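Local coordinates for hypothetical protein VC1899 (Vibrio cholerae, PDB 1XMX) that is of unknown function but probably binds nucleic acid and carries a Card1-like domain of the PD-(D/E)XK endonuclease clan, at residues Ala181-Pro186 with Leu218-Ser223; Leu238-Glu243 with Arg247-Glu252; Tyr323-Leu328 with Ala337-Val342; Ala361-Asp366 with Thr373-Trp378. One frame throughout, in Å; residues are numbered along the deposited sequence.

Contact 1: residues Ala181-Pro186 with Leu218-Ser223; sequences ALELGP and LNLLLS. With FMT (formic acid), chain I.
Leu184 and Leu221 meet through the ends of their branches, the two side chains crossing obliquely. CD1 of Leu184 lies 3.9 Å from CD2 of Leu221, and CD2 of Leu184 touches that same methyl, which therefore rests against the fork of its partner. In both leucines CG lies anti to the carbonyl carbon (chi1 -68° in Leu184), and with CG beside the backbone N the branches of each come to face the other. Leu221 is directed toward the other helix from its first bond, whereas Leu184 starts off to one side and only its end closes the distance. Branched aliphatic chains suit this place because both are buried, and Trp177 of helix 164-179 touches both of them.

Toward solvent the chemistry changes. Glu183 reaches across Leu220 at about a right angle, its OE2 3.6 Å from Leu220 CD1, a van der Waals contact made by the carboxylate oxygen itself at the exposed rim. A formic acid molecule, probably from the crystallisation liquor, accepts a weak hydrogen bond from Leu218 N (3.3 Å to its O1) and another bond from Glu217 N, near the start of the helix.

The axes of the two short segments pass 9.6 Å apart, at 101°. They belong to helices 181-201 and 216-227, with strand 205-207 and helix 210-213 between them and the hairpin 231-234/237-240 after, consistent with a winged-helix domain.

Contact 2: residues Leu238-Glu243 with Arg247-Glu252; sequences LTFINE and RFANGE
Phe240 and Ala249 pack where strand 237-240, which with 231-234 forms a hairpin consistent with the wing of a winged-helix domain, turns into the long helix 243-266. The ring of Phe240 is swung toward that helix by a chi1 of -52°, which sets CG beside its own backbone N. Its CE1 lies 3.4 Å from Ala249 CB, with CZ slightly farther from the same methyl, which approaches the ring obliquely. This is a tight fit, and the small alanine suits a place where the helix runs so near an aromatic ring. Leu238 CG sits over one face of the ring, and Cys198 of helix 181-201 also touches Phe240.

Asn242 is the N-cap residue, its OD1 accepting from Ala245 N. The first turn then brings Glu243 O to Arg247 N, a nearly straight bond of 2.7 Å. A wider pi-type turn follows at 248-252, where Glu252 N donates to Arg247 O.

Arg247 is extended as far as CD and then bends (chi3 -106°), folding its guanidinium back so that Glu243 O lies over one face, toward the rim. NH2 comes 3.5 Å from Glu243 CB. Glu243 itself is bent at chi2, and the two charged ends stay 5.3 Å apart, from Glu243 OE2 to Arg247 NH2. One water bridges them: it accepts from Arg247 NE at 2.8 Å and donates to Glu243 OE2 at 3.1 Å.

Contact 3: residues Tyr323-Leu328 with Ala337-Val342; sequences YKLESL and ARAMLV
Leu325 carries this contact almost alone, resting its fork on the methyl of Ala339, the backbone at Met340 and the CB of Leu341. Its CG lies 3.8 Å from Ala339 CB, and CD1 touches the same methyl. CD2 reaches farther along the strand, to 3.6 Å from Met340 O and 4.1 Å from Leu341 CB, so the Leu325 side chain as a whole spans Ala339 to Leu341. CG stands anti to the backbone N of Leu325 (chi1 -176°), which extends the side chain from the helix toward the strand. Ala339 suits its position because a single methyl lets the leucine settle close to the main chain, and Leu341 takes the flank with its CB.

The axes of the two segments pass 8.4 Å apart at 153°, nearly antiparallel. Helix 321-333 is the connection of a beta-alpha-beta crossover: it leaves strand 303-310 and returns the chain to strand 338-343, which pairs parallel beside it. This is the arrangement expected of the PD-(D/E)XK core.

Farther out, Leu360 touches both Leu325 and Ala339, and Arg329 of the same helix also lies on Ala339. Glu308 meets the side chains of Leu325 and Leu341, while Lys310 touches Leu341; the two fit the E-x-K pattern of the clan. Backbone bonds from Met340 to Ile306 and Glu308 hold the strand in the sheet, and the Met340 side chain leaves on the face turned away from Leu325.

Contact 4: residues Ala361-Asp366 with Thr373-Trp378; sequences ALIGPD and THLTQW
Ala361 opens the strand with its methyl directed at Trp378, CB lying 3.6 Å from NE1 and 3.8 Å from CD1. The approach to the indole is oblique, and it falls on the pyrrole part of the ring system. Alanine suits the place, since its single methyl lets the strand lie close to the broad indole. The indole is brought there by a Trp378 chi1 of -173°, and it has a further partner in His305, edge-to-face.

The next residue of the strand, Leu362, faces the other way and touches Leu341. Ile363 turns back to the helix and meets two successive residues, His374 and Leu375. Its CD1 stands 3.6 Å from His374 CB, the two side chains meeting at a slant, and 4.1 Å from Leu375 CD2, where they cross at about a right angle. Histidine offers here its aliphatic CB, while the long branch of isoleucine does the reaching. Leu375 starts off to one side and brings its CD2 round to the isoleucine; as a buried leucine it suits a place shared with helix 243-266.

Past the strand the chain turns at Gly364, and Pro365 and Asp366 meet Leu182 of helix 181-201.

The short strand lies parallel to strand 338-343, bonded through Ala361 and Ile363. The axes of strand 361-363 and residues 373-378 pass 9.9 Å apart, nearly antiparallel (169°). Leu375 also packs on Val258, Thr261 and Ile265 of helix 243-266, and on Met340 of the neighbouring strand.

How the contacts relate
The four contacts follow one another along the chain without interleaving. Contacts 1 and 2, with centres 15 Å apart, belong to the winged-helix-like part and touch through Leu222 and Leu238. Contacts 3 and 4, 14 Å apart, lie in the nuclease-like domain and share one sheet: strands 338-343 and 361-363 are neighbours, with helix 321-333 packed on one face and helix 371-380 on the other. Helix 243-266 begins in contact 2 and runs on to meet the helix of contact 4, while contacts 1 and 4 touch directly although their centres are 22 Å apart. The two parts are thus joined by packing as well as by sequence.

Contact 1: residues Ala181-Pro186 with Leu218-Ser223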
loop_
_atom_site.group_PDB
_atom_site.type_symbol
_atom_site.label_atom_id
_atom_site.label_comp_id
_atom_site.label_asym_id
_atom_site.label_seq_id
_atom_site.Cartn_x
_atom_site.Cartn_y
_atom_site.Cartn_z
ATOM N N ALA A 181 21.339 12.475 -10.568
ATOM C CA ALA A 181 21.665 11.175 -9.951
ATOM C C ALA A 181 22.900 10.460 -10.529
ATOM O O ALA A 181 23.697 9.866 -9.787
ATOM C CB ALA A 181 20.450 10.239 -9.972
ATOM N N LEU A 182 23.029 10.460 -11.852
ATOM C CA LEU A 182 24.163 9.798 -12.473
ATOM C C LEU A 182 25.439 10.563 -12.142
ATOM O O LEU A 182 26.459 9.943 -11.871
ATOM C CB LEU A 182 23.984 9.633 -13.981
ATOM C CG LEU A 182 22.922 8.646 -14.468
ATOM C CD1 LEU A 182 23.157 8.416 -15.918
ATOM C CD2 LEU A 182 23.026 7.339 -13.674
ATOM N N GLU A 183 25.370 11.902 -12.125
ATOM C CA GLU A 183 26.552 12.749 -11.776
ATOM C C GLU A 183 27.059 12.472 -10.359
ATOM O O GLU A 183 28.242 12.492 -10.094
ATOM C CB GLU A 183 26.182 14.235 -11.890
ATOM C CG GLU A 183 27.270 15.218 -11.384
ATOM C CD GLU A 183 26.752 16.670 -11.168
ATOM O OE1 GLU A 183 25.534 16.974 -11.205
ATOM O OE2 GLU A 183 27.619 17.532 -10.943
ATOM N N LEU A 184 26.134 12.173 -9.456
ATOM C CA LEU A 184 26.439 12.065 -8.044
ATOM C C LEU A 184 26.656 10.642 -7.590
ATOM O O LEU A 184 27.056 10.412 -6.458
ATOM C CB LEU A 184 25.312 12.720 -7.225
ATOM C CG LEU A 184 25.251 14.252 -7.403
ATOM C CD1 LEU A 184 24.145 14.915 -6.510
ATOM C CD2 LEU A 184 26.539 14.874 -7.108
ATOM N N GLY A 185 26.401 9.692 -8.481
ATOM C CA GLY A 185 26.525 8.264 -8.201
ATOM C C GLY A 185 27.593 7.901 -7.185
ATOM O O GLY A 185 27.291 7.703 -6.019
ATOM N N PRO A 186 28.864 7.817 -7.631
ATOM C CA PRO A 186 30.046 7.468 -6.821
ATOM C C PRO A 186 30.170 8.223 -5.498
ATOM O O PRO A 186 30.560 7.654 -4.490
ATOM C CB PRO A 186 31.214 7.835 -7.745
ATOM C CG PRO A 186 30.626 7.611 -9.121
ATOM C CD PRO A 186 29.215 8.091 -9.037
ATOM N N LEU A 218 31.976 13.736 -3.879
ATOM C CA LEU A 218 31.766 13.732 -2.433
ATOM C C LEU A 218 31.705 15.160 -1.897
ATOM O O LEU A 218 30.868 15.506 -1.076
ATOM C CB LEU A 218 32.940 13.014 -1.746
ATOM C CG LEU A 218 32.758 12.844 -0.233
ATOM C CD1 LEU A 218 31.372 12.200 0.109
ATOM C CD2 LEU A 218 33.892 12.075 0.416
ATOM N N ASN A 219 32.664 15.959 -2.306
ATOM C CA ASN A 219 32.731 17.357 -1.876
ATOM C C ASN A 219 31.527 18.230 -2.281
ATOM O O ASN A 219 31.122 19.080 -1.521
ATOM C CB ASN A 219 34.026 17.959 -2.361
ATOM C CG ASN A 219 35.166 17.701 -1.385
ATOM O OD1 ASN A 219 35.246 18.330 -0.332
ATOM N ND2 ASN A 219 36.044 16.746 -1.729
ATOM N N LEU A 220 30.991 18.006 -3.476
ATOM C CA LEU A 220 29.728 18.571 -3.890
ATOM C C LEU A 220 28.627 18.224 -2.845
ATOM O O LEU A 220 27.888 19.102 -2.415
ATOM C CB LEU A 220 29.323 18.020 -5.269
ATOM C CG LEU A 220 30.160 18.355 -6.513
ATOM C CD1 LEU A 220 29.470 17.971 -7.834
ATOM C CD2 LEU A 220 30.500 19.835 -6.497
ATOM N N LEU A 221 28.569 16.951 -2.436
ATOM C CA LEU A 221 27.646 16.453 -1.418
ATOM C C LEU A 221 27.904 17.003 -0.042
ATOM O O LEU A 221 26.976 17.398 0.643
ATOM C CB LEU A 221 27.649 14.917 -1.379
ATOM C CG LEU A 221 27.318 14.233 -2.708
ATOM C CD1 LEU A 221 27.704 12.758 -2.763
ATOM C CD2 LEU A 221 25.811 14.418 -3.019
ATOM N N LEU A 222 29.143 17.022 0.393
ATOM C CA LEU A 222 29.446 17.588 1.712
ATOM C C LEU A 222 29.001 19.057 1.767
ATOM O O LEU A 222 28.416 19.527 2.742
ATOM C CB LEU A 222 30.949 17.509 2.014
ATOM C CG LEU A 222 31.406 16.045 2.062
ATOM C CD1 LEU A 222 32.827 15.931 2.448
ATOM C CD2 LEU A 222 30.556 15.247 2.998
ATOM N N SER A 223 29.269 19.791 0.717
ATOM C CA SER A 223 28.908 21.204 0.795
ATOM C C SER A 223 27.372 21.405 0.691
ATOM O O SER A 223 26.866 22.432 1.133
ATOM C CB SER A 223 29.678 22.002 -0.238
ATOM O OG SER A 223 29.261 21.486 -1.463
HETATM C C FMT I . 34.274 11.002 -6.164
HETATM O O1 FMT I . 33.513 11.096 -5.162
HETATM O O2 FMT I . 34.294 11.705 -7.213
#

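Contact 2: residues Leu238-Glu243 with Arg247-Glu252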
loop_
_atom_site.group_PDB
_atom_site.type_symbol
_atom_site.label_atom_id
_atom_site.label_comp_id
_atom_site.label_asym_id
_atom_site.label_seq_id
_atom_site.Cartn_x
_atom_site.Cartn_y
_atom_site.Cartn_z
ATOM N N LEU A 238 33.585 15.367 9.140
ATOM C CA LEU A 238 32.167 15.532 8.830
ATOM C C LEU A 238 31.309 15.220 10.066
ATOM O O LEU A 238 31.421 14.139 10.647
ATOM C CB LEU A 238 31.785 14.622 7.653
ATOM C CG LEU A 238 30.284 14.476 7.332
ATOM C CD1 LEU A 238 29.732 15.749 6.708
ATOM C CD2 LEU A 238 30.044 13.262 6.404
ATOM N N THR A 239 30.479 16.179 10.503
ATOM C CA THR A 239 29.611 15.949 11.660
ATOM C C THR A 239 28.142 16.151 11.243
ATOM O O THR A 239 27.777 17.242 10.800
ATOM C CB THR A 239 29.943 16.910 12.807
ATOM O OG1 THR A 239 31.365 16.954 12.998
ATOM C CG2 THR A 239 29.218 16.490 14.141
ATOM N N PHE A 240 27.307 15.120 11.369
ATOM C CA PHE A 240 25.854 15.343 11.238
ATOM C C PHE A 240 25.239 16.016 12.489
ATOM O O PHE A 240 25.682 15.771 13.638
ATOM C CB PHE A 240 25.137 14.045 10.874
ATOM C CG PHE A 240 25.732 13.354 9.665
ATOM C CD1 PHE A 240 25.351 13.730 8.368
ATOM C CD2 PHE A 240 26.649 12.323 9.826
ATOM C CE1 PHE A 240 25.883 13.048 7.226
ATOM C CE2 PHE A 240 27.206 11.664 8.729
ATOM C CZ PHE A 240 26.833 12.027 7.420
ATOM N N ILE A 241 24.264 16.901 12.261
ATOM C CA ILE A 241 23.604 17.541 13.368
ATOM C C ILE A 241 22.806 16.528 14.195
ATOM O O ILE A 241 22.608 16.721 15.392
ATOM C CB ILE A 241 22.706 18.698 12.911
ATOM C CG1 ILE A 241 21.623 18.224 11.936
ATOM C CG2 ILE A 241 23.566 19.790 12.267
ATOM C CD1 ILE A 241 20.429 19.184 11.831
ATOM N N ASN A 242 22.339 15.459 13.558
ATOM C CA ASN A 242 21.562 14.453 14.278
ATOM C C ASN A 242 21.395 13.122 13.528
ATOM O O ASN A 242 21.856 12.979 12.407
ATOM C CB ASN A 242 20.208 15.029 14.775
ATOM C CG ASN A 242 19.323 15.550 13.634
ATOM O OD1 ASN A 242 19.274 14.969 12.530
ATOM N ND2 ASN A 242 18.628 16.651 13.891
ATOM N N GLU A 243 20.730 12.157 14.156
ATOM C CA GLU A 243 20.557 10.806 13.585
ATOM C C GLU A 243 19.777 10.821 12.296
ATOM O O GLU A 243 20.065 10.057 11.380
ATOM C CB GLU A 243 19.808 9.894 14.555
ATOM C CG GLU A 243 20.531 9.714 15.860
ATOM C CD GLU A 243 21.455 8.507 15.818
ATOM O OE1 GLU A 243 22.626 8.686 15.379
ATOM O OE2 GLU A 243 20.992 7.390 16.211
ATOM N N ARG A 247 20.990 9.329 8.899
ATOM C CA ARG A 247 20.201 8.344 8.137
ATOM C C ARG A 247 19.919 8.813 6.716
ATOM O O ARG A 247 19.847 8.009 5.783
ATOM C CB ARG A 247 18.828 8.098 8.794
ATOM C CG ARG A 247 18.832 6.996 9.840
ATOM C CD ARG A 247 17.430 6.814 10.482
ATOM N NE ARG A 247 17.429 7.366 11.842
ATOM C CZ ARG A 247 16.553 8.261 12.297
ATOM N NH1 ARG A 247 15.583 8.691 11.502
ATOM N NH2 ARG A 247 16.631 8.710 13.558
ATOM N N PHE A 248 19.737 10.116 6.584
ATOM C CA PHE A 248 19.373 10.749 5.339
ATOM C C PHE A 248 20.512 10.540 4.391
ATOM O O PHE A 248 20.277 10.119 3.252
ATOM C CB PHE A 248 19.139 12.235 5.561
ATOM C CG PHE A 248 18.792 13.008 4.308
ATOM C CD1 PHE A 248 17.480 13.061 3.836
ATOM C CD2 PHE A 248 19.771 13.743 3.630
ATOM C CE1 PHE A 248 17.156 13.789 2.676
ATOM C CE2 PHE A 248 19.449 14.472 2.483
ATOM C CZ PHE A 248 18.140 14.497 2.008
ATOM N N ALA A 249 21.740 10.840 4.862
ATOM C CA ALA A 249 22.987 10.681 4.049
ATOM C C ALA A 249 23.337 9.230 3.873
ATOM O O ALA A 249 24.063 8.843 2.951
ATOM C CB ALA A 249 24.175 11.385 4.746
ATOM N N ASN A 250 22.827 8.398 4.773
ATOM C CA ASN A 250 23.034 6.989 4.603
ATOM C C ASN A 250 22.263 6.384 3.402
ATOM O O ASN A 250 22.652 5.327 2.858
ATOM C CB ASN A 250 22.779 6.251 5.907
ATOM C CG ASN A 250 23.707 5.088 6.077
ATOM O OD1 ASN A 250 24.503 4.801 5.186
ATOM N ND2 ASN A 250 23.634 4.415 7.235
ATOM N N GLY A 251 21.233 7.073 2.935
ATOM C CA GLY A 251 20.446 6.586 1.799
ATOM C C GLY A 251 18.945 6.759 1.954
ATOM O O GLY A 251 18.194 6.581 0.999
ATOM N N GLU A 252 18.495 7.104 3.158
ATOM C CA GLU A 252 17.062 7.372 3.381
ATOM C C GLU A 252 16.580 8.632 2.702
ATOM O O GLU A 252 15.395 8.897 2.722
ATOM C CB GLU A 252 16.756 7.484 4.861
ATOM C CG GLU A 252 17.242 6.301 5.670
ATOM C CD GLU A 252 16.321 6.051 6.838
ATOM O OE1 GLU A 252 15.370 6.866 6.982
ATOM O OE2 GLU A 252 16.551 5.060 7.600
HETATM O O HOH W 1 18.699 6.878 14.234
#

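Contact 3: residues Tyr323-Leu328 with Ala337-Val342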
loop_
_atom_site.group_PDB
_atom_site.type_symbol
_atom_site.label_atom_id
_atom_site.label_comp_id
_atom_site.label_asym_id
_atom_site.label_seq_id
_atom_site.Cartn_x
_atom_site.Cartn_y
_atom_site.Cartn_z
ATOM N N TYR A 323 11.372 -10.329 -7.118
ATOM C CA TYR A 323 10.530 -11.464 -6.674
ATOM C C TYR A 323 9.920 -11.224 -5.318
ATOM O O TYR A 323 8.741 -11.556 -5.076
ATOM C CB TYR A 323 11.349 -12.731 -6.565
ATOM C CG TYR A 323 11.786 -13.215 -7.851
ATOM C CD1 TYR A 323 10.869 -13.524 -8.835
ATOM C CD2 TYR A 323 13.130 -13.354 -8.118
ATOM C CE1 TYR A 323 11.281 -13.978 -10.079
ATOM C CE2 TYR A 323 13.543 -13.788 -9.334
ATOM C CZ TYR A 323 12.620 -14.105 -10.308
ATOM O OH TYR A 323 13.103 -14.582 -11.523
ATOM N N LYS A 324 10.745 -10.677 -4.423
ATOM C CA LYS A 324 10.279 -10.324 -3.101
ATOM C C LYS A 324 9.264 -9.191 -3.126
ATOM O O LYS A 324 8.278 -9.242 -2.406
ATOM C CB LYS A 324 11.439 -9.942 -2.205
ATOM C CG LYS A 324 11.008 -9.640 -0.811
ATOM C CD LYS A 324 12.155 -8.920 -0.103
ATOM C CE LYS A 324 12.130 -9.043 1.388
ATOM N NZ LYS A 324 11.213 -8.047 2.042
ATOM N N LEU A 325 9.524 -8.142 -3.908
ATOM C CA LEU A 325 8.551 -7.022 -4.004
ATOM C C LEU A 325 7.190 -7.510 -4.500
ATOM O O LEU A 325 6.189 -7.227 -3.873
ATOM C CB LEU A 325 9.068 -5.889 -4.903
ATOM C CG LEU A 325 8.233 -4.597 -5.055
ATOM C CD1 LEU A 325 7.853 -3.967 -3.712
ATOM C CD2 LEU A 325 8.976 -3.570 -5.958
ATOM N N GLU A 326 7.162 -8.242 -5.604
ATOM C CA GLU A 326 5.939 -8.829 -6.118
ATOM C C GLU A 326 5.193 -9.717 -5.097
ATOM O O GLU A 326 3.944 -9.797 -5.063
ATOM C CB GLU A 326 6.236 -9.694 -7.328
ATOM C CG GLU A 326 4.962 -10.035 -8.034
ATOM C CD GLU A 326 4.950 -11.438 -8.573
ATOM O OE1 GLU A 326 5.633 -12.303 -7.965
ATOM O OE2 GLU A 326 4.281 -11.686 -9.617
ATOM N N SER A 327 5.972 -10.417 -4.292
ATOM C CA SER A 327 5.420 -11.292 -3.315
ATOM C C SER A 327 4.775 -10.506 -2.147
ATOM O O SER A 327 3.756 -10.919 -1.586
ATOM C CB SER A 327 6.526 -12.192 -2.832
ATOM O OG SER A 327 6.232 -12.602 -1.535
ATOM N N LEU A 328 5.390 -9.416 -1.737
ATOM C CA LEU A 328 4.785 -8.558 -0.740
ATOM C C LEU A 328 3.449 -7.938 -1.233
ATOM O O LEU A 328 2.432 -7.951 -0.552
ATOM C CB LEU A 328 5.740 -7.440 -0.439
ATOM C CG LEU A 328 6.860 -7.869 0.475
ATOM C CD1 LEU A 328 7.693 -6.606 0.617
ATOM C CD2 LEU A 328 6.248 -8.252 1.778
ATOM N N ALA A 337 -3.496 -4.983 -5.686
ATOM C CA ALA A 337 -2.335 -4.204 -5.204
ATOM C C ALA A 337 -1.271 -3.968 -6.303
ATOM O O ALA A 337 -1.117 -4.741 -7.271
ATOM C CB ALA A 337 -1.737 -4.773 -3.935
ATOM N N ARG A 338 -0.585 -2.844 -6.194
ATOM C CA ARG A 338 0.430 -2.469 -7.196
ATOM C C ARG A 338 1.742 -2.111 -6.515
ATOM O O ARG A 338 1.750 -1.613 -5.404
ATOM C CB ARG A 338 -0.059 -1.302 -8.030
ATOM C CG ARG A 338 -0.906 -1.849 -9.154
ATOM C CD ARG A 338 -1.944 -0.948 -9.810
ATOM N NE ARG A 338 -1.697 0.486 -9.777
ATOM C CZ ARG A 338 -1.105 1.224 -10.725
ATOM N NH1 ARG A 338 -0.585 0.708 -11.849
ATOM N NH2 ARG A 338 -1.016 2.500 -10.497
ATOM N N ALA A 339 2.848 -2.365 -7.194
ATOM C CA ALA A 339 4.145 -2.046 -6.617
ATOM C C ALA A 339 5.139 -1.475 -7.632
ATOM O O ALA A 339 5.174 -1.828 -8.809
ATOM C CB ALA A 339 4.753 -3.287 -5.846
ATOM N N MET A 340 5.984 -0.607 -7.108
ATOM C CA MET A 340 6.972 0.087 -7.892
ATOM C C MET A 340 8.371 -0.047 -7.227
ATOM O O MET A 340 8.490 -0.044 -6.000
ATOM C CB MET A 340 6.572 1.548 -7.866
ATOM C CG MET A 340 7.679 2.437 -8.346
ATOM S SD MET A 340 7.225 4.147 -8.553
ATOM C CE MET A 340 6.285 4.077 -10.136
ATOM N N LEU A 341 9.420 -0.136 -8.032
ATOM C CA LEU A 341 10.786 0.022 -7.469
ATOM C C LEU A 341 11.372 1.330 -7.970
ATOM O O LEU A 341 11.440 1.558 -9.174
ATOM C CB LEU A 341 11.672 -1.174 -7.836
ATOM C CG LEU A 341 13.168 -1.108 -7.565
ATOM C CD1 LEU A 341 13.433 -0.955 -6.070
ATOM C CD2 LEU A 341 13.838 -2.399 -8.121
ATOM N N VAL A 342 11.754 2.213 -7.040
ATOM C CA VAL A 342 12.485 3.426 -7.427
ATOM C C VAL A 342 13.984 3.166 -7.157
ATOM O O VAL A 342 14.351 2.827 -6.035
ATOM C CB VAL A 342 11.971 4.677 -6.669
ATOM C CG1 VAL A 342 12.848 5.911 -7.014
ATOM C CG2 VAL A 342 10.422 4.907 -6.992
#

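Contact 4: residues Ala361-Asp366 with Thr373-Trp378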
loop_
_atom_site.group_PDB
_atom_site.type_symbol
_atom_site.label_atom_id
_atom_site.label_comp_id
_atom_site.label_asym_id
_atom_site.label_seq_id
_atom_site.Cartn_x
_atom_site.Cartn_y
_atom_site.Cartn_z
ATOM N N ALA A 361 6.282 -1.706 -11.562
ATOM C CA ALA A 361 6.662 -0.475 -12.254
ATOM C C ALA A 361 8.112 -0.132 -11.846
ATOM O O ALA A 361 8.571 -0.521 -10.762
ATOM C CB ALA A 361 5.671 0.666 -11.836
ATOM N N LEU A 362 8.814 0.625 -12.677
ATOM C CA LEU A 362 10.180 1.051 -12.335
ATOM C C LEU A 362 10.360 2.559 -12.532
ATOM O O LEU A 362 9.872 3.130 -13.513
ATOM C CB LEU A 362 11.233 0.334 -13.221
ATOM C CG LEU A 362 11.448 -1.156 -13.022
ATOM C CD1 LEU A 362 12.563 -1.642 -13.903
ATOM C CD2 LEU A 362 11.736 -1.503 -11.585
ATOM N N ILE A 363 11.108 3.172 -11.629
ATOM C CA ILE A 363 11.696 4.482 -11.930
ATOM C C ILE A 363 13.230 4.432 -11.676
ATOM O O ILE A 363 13.689 4.287 -10.532
ATOM C CB ILE A 363 11.052 5.634 -11.134
ATOM C CG1 ILE A 363 9.558 5.801 -11.501
ATOM C CG2 ILE A 363 11.754 6.953 -11.429
ATOM C CD1 ILE A 363 8.852 6.905 -10.613
ATOM N N GLY A 364 13.998 4.532 -12.739
ATOM C CA GLY A 364 15.441 4.556 -12.573
ATOM C C GLY A 364 16.031 5.956 -12.639
ATOM O O GLY A 364 15.298 6.989 -12.703
ATOM N N PRO A 365 17.382 6.009 -12.607
ATOM C CA PRO A 365 18.109 7.280 -12.516
ATOM C C PRO A 365 17.737 8.259 -13.615
ATOM O O PRO A 365 17.659 9.444 -13.375
ATOM C CB PRO A 365 19.590 6.853 -12.630
ATOM C CG PRO A 365 19.569 5.420 -13.099
ATOM C CD PRO A 365 18.285 4.840 -12.618
ATOM N N ASP A 366 17.511 7.780 -14.821
ATOM C CA ASP A 366 17.255 8.673 -15.935
ATOM C C ASP A 366 15.947 9.446 -15.701
ATOM O O ASP A 366 15.832 10.663 -16.005
ATOM C CB ASP A 366 17.217 7.871 -17.238
ATOM C CG ASP A 366 18.597 7.313 -17.629
ATOM O OD1 ASP A 366 19.649 7.863 -17.182
ATOM O OD2 ASP A 366 18.624 6.310 -18.386
ATOM N N THR A 373 6.189 13.513 -12.018
ATOM C CA THR A 373 5.382 13.139 -13.166
ATOM C C THR A 373 5.186 11.619 -13.329
ATOM O O THR A 373 4.062 11.148 -13.567
ATOM C CB THR A 373 5.971 13.756 -14.433
ATOM O OG1 THR A 373 5.781 15.167 -14.339
ATOM C CG2 THR A 373 5.310 13.260 -15.664
ATOM N N HIS A 374 6.265 10.855 -13.192
ATOM C CA HIS A 374 6.170 9.396 -13.308
ATOM C C HIS A 374 5.352 8.813 -12.169
ATOM O O HIS A 374 4.608 7.884 -12.374
ATOM C CB HIS A 374 7.540 8.750 -13.364
ATOM C CG HIS A 374 8.352 9.155 -14.548
ATOM N ND1 HIS A 374 7.971 8.882 -15.840
ATOM C CD2 HIS A 374 9.543 9.798 -14.642
ATOM C CE1 HIS A 374 8.890 9.331 -16.682
ATOM N NE2 HIS A 374 9.854 9.886 -15.980
ATOM N N LEU A 375 5.456 9.372 -10.978
ATOM C CA LEU A 375 4.641 8.929 -9.879
ATOM C C LEU A 375 3.160 9.265 -10.114
ATOM O O LEU A 375 2.273 8.475 -9.792
ATOM C CB LEU A 375 5.150 9.544 -8.580
ATOM C CG LEU A 375 6.387 8.945 -7.837
ATOM C CD1 LEU A 375 6.630 9.612 -6.527
ATOM C CD2 LEU A 375 6.165 7.436 -7.599
ATOM N N THR A 376 2.898 10.450 -10.654
ATOM C CA THR A 376 1.545 10.883 -10.997
ATOM C C THR A 376 0.971 9.928 -12.016
ATOM O O THR A 376 -0.110 9.426 -11.850
ATOM C CB THR A 376 1.530 12.363 -11.547
ATOM O OG1 THR A 376 2.157 13.242 -10.604
ATOM C CG2 THR A 376 0.063 12.870 -11.732
ATOM N N GLN A 377 1.706 9.652 -13.065
ATOM C CA GLN A 377 1.243 8.710 -14.045
ATOM C C GLN A 377 0.867 7.371 -13.422
ATOM O O GLN A 377 -0.201 6.828 -13.751
ATOM C CB GLN A 377 2.281 8.539 -15.137
ATOM C CG GLN A 377 2.493 9.867 -15.885
ATOM C CD GLN A 377 3.647 9.835 -16.883
ATOM O OE1 GLN A 377 4.578 9.018 -16.780
ATOM N NE2 GLN A 377 3.632 10.762 -17.799
ATOM N N TRP A 378 1.693 6.864 -12.498
ATOM C CA TRP A 378 1.497 5.527 -11.913
ATOM C C TRP A 378 0.207 5.580 -11.127
ATOM O O TRP A 378 -0.647 4.664 -11.257
ATOM C CB TRP A 378 2.628 5.148 -10.964
ATOM C CG TRP A 378 2.612 3.727 -10.446
ATOM C CD1 TRP A 378 2.458 2.576 -11.176
ATOM C CD2 TRP A 378 2.809 3.331 -9.088
ATOM N NE1 TRP A 378 2.474 1.464 -10.317
ATOM C CE2 TRP A 378 2.720 1.918 -9.038
ATOM C CE3 TRP A 378 3.031 4.030 -7.895
ATOM C CZ2 TRP A 378 2.881 1.218 -7.855
ATOM C CZ3 TRP A 378 3.155 3.331 -6.729
ATOM C CH2 TRP A 378 3.108 1.928 -6.722
#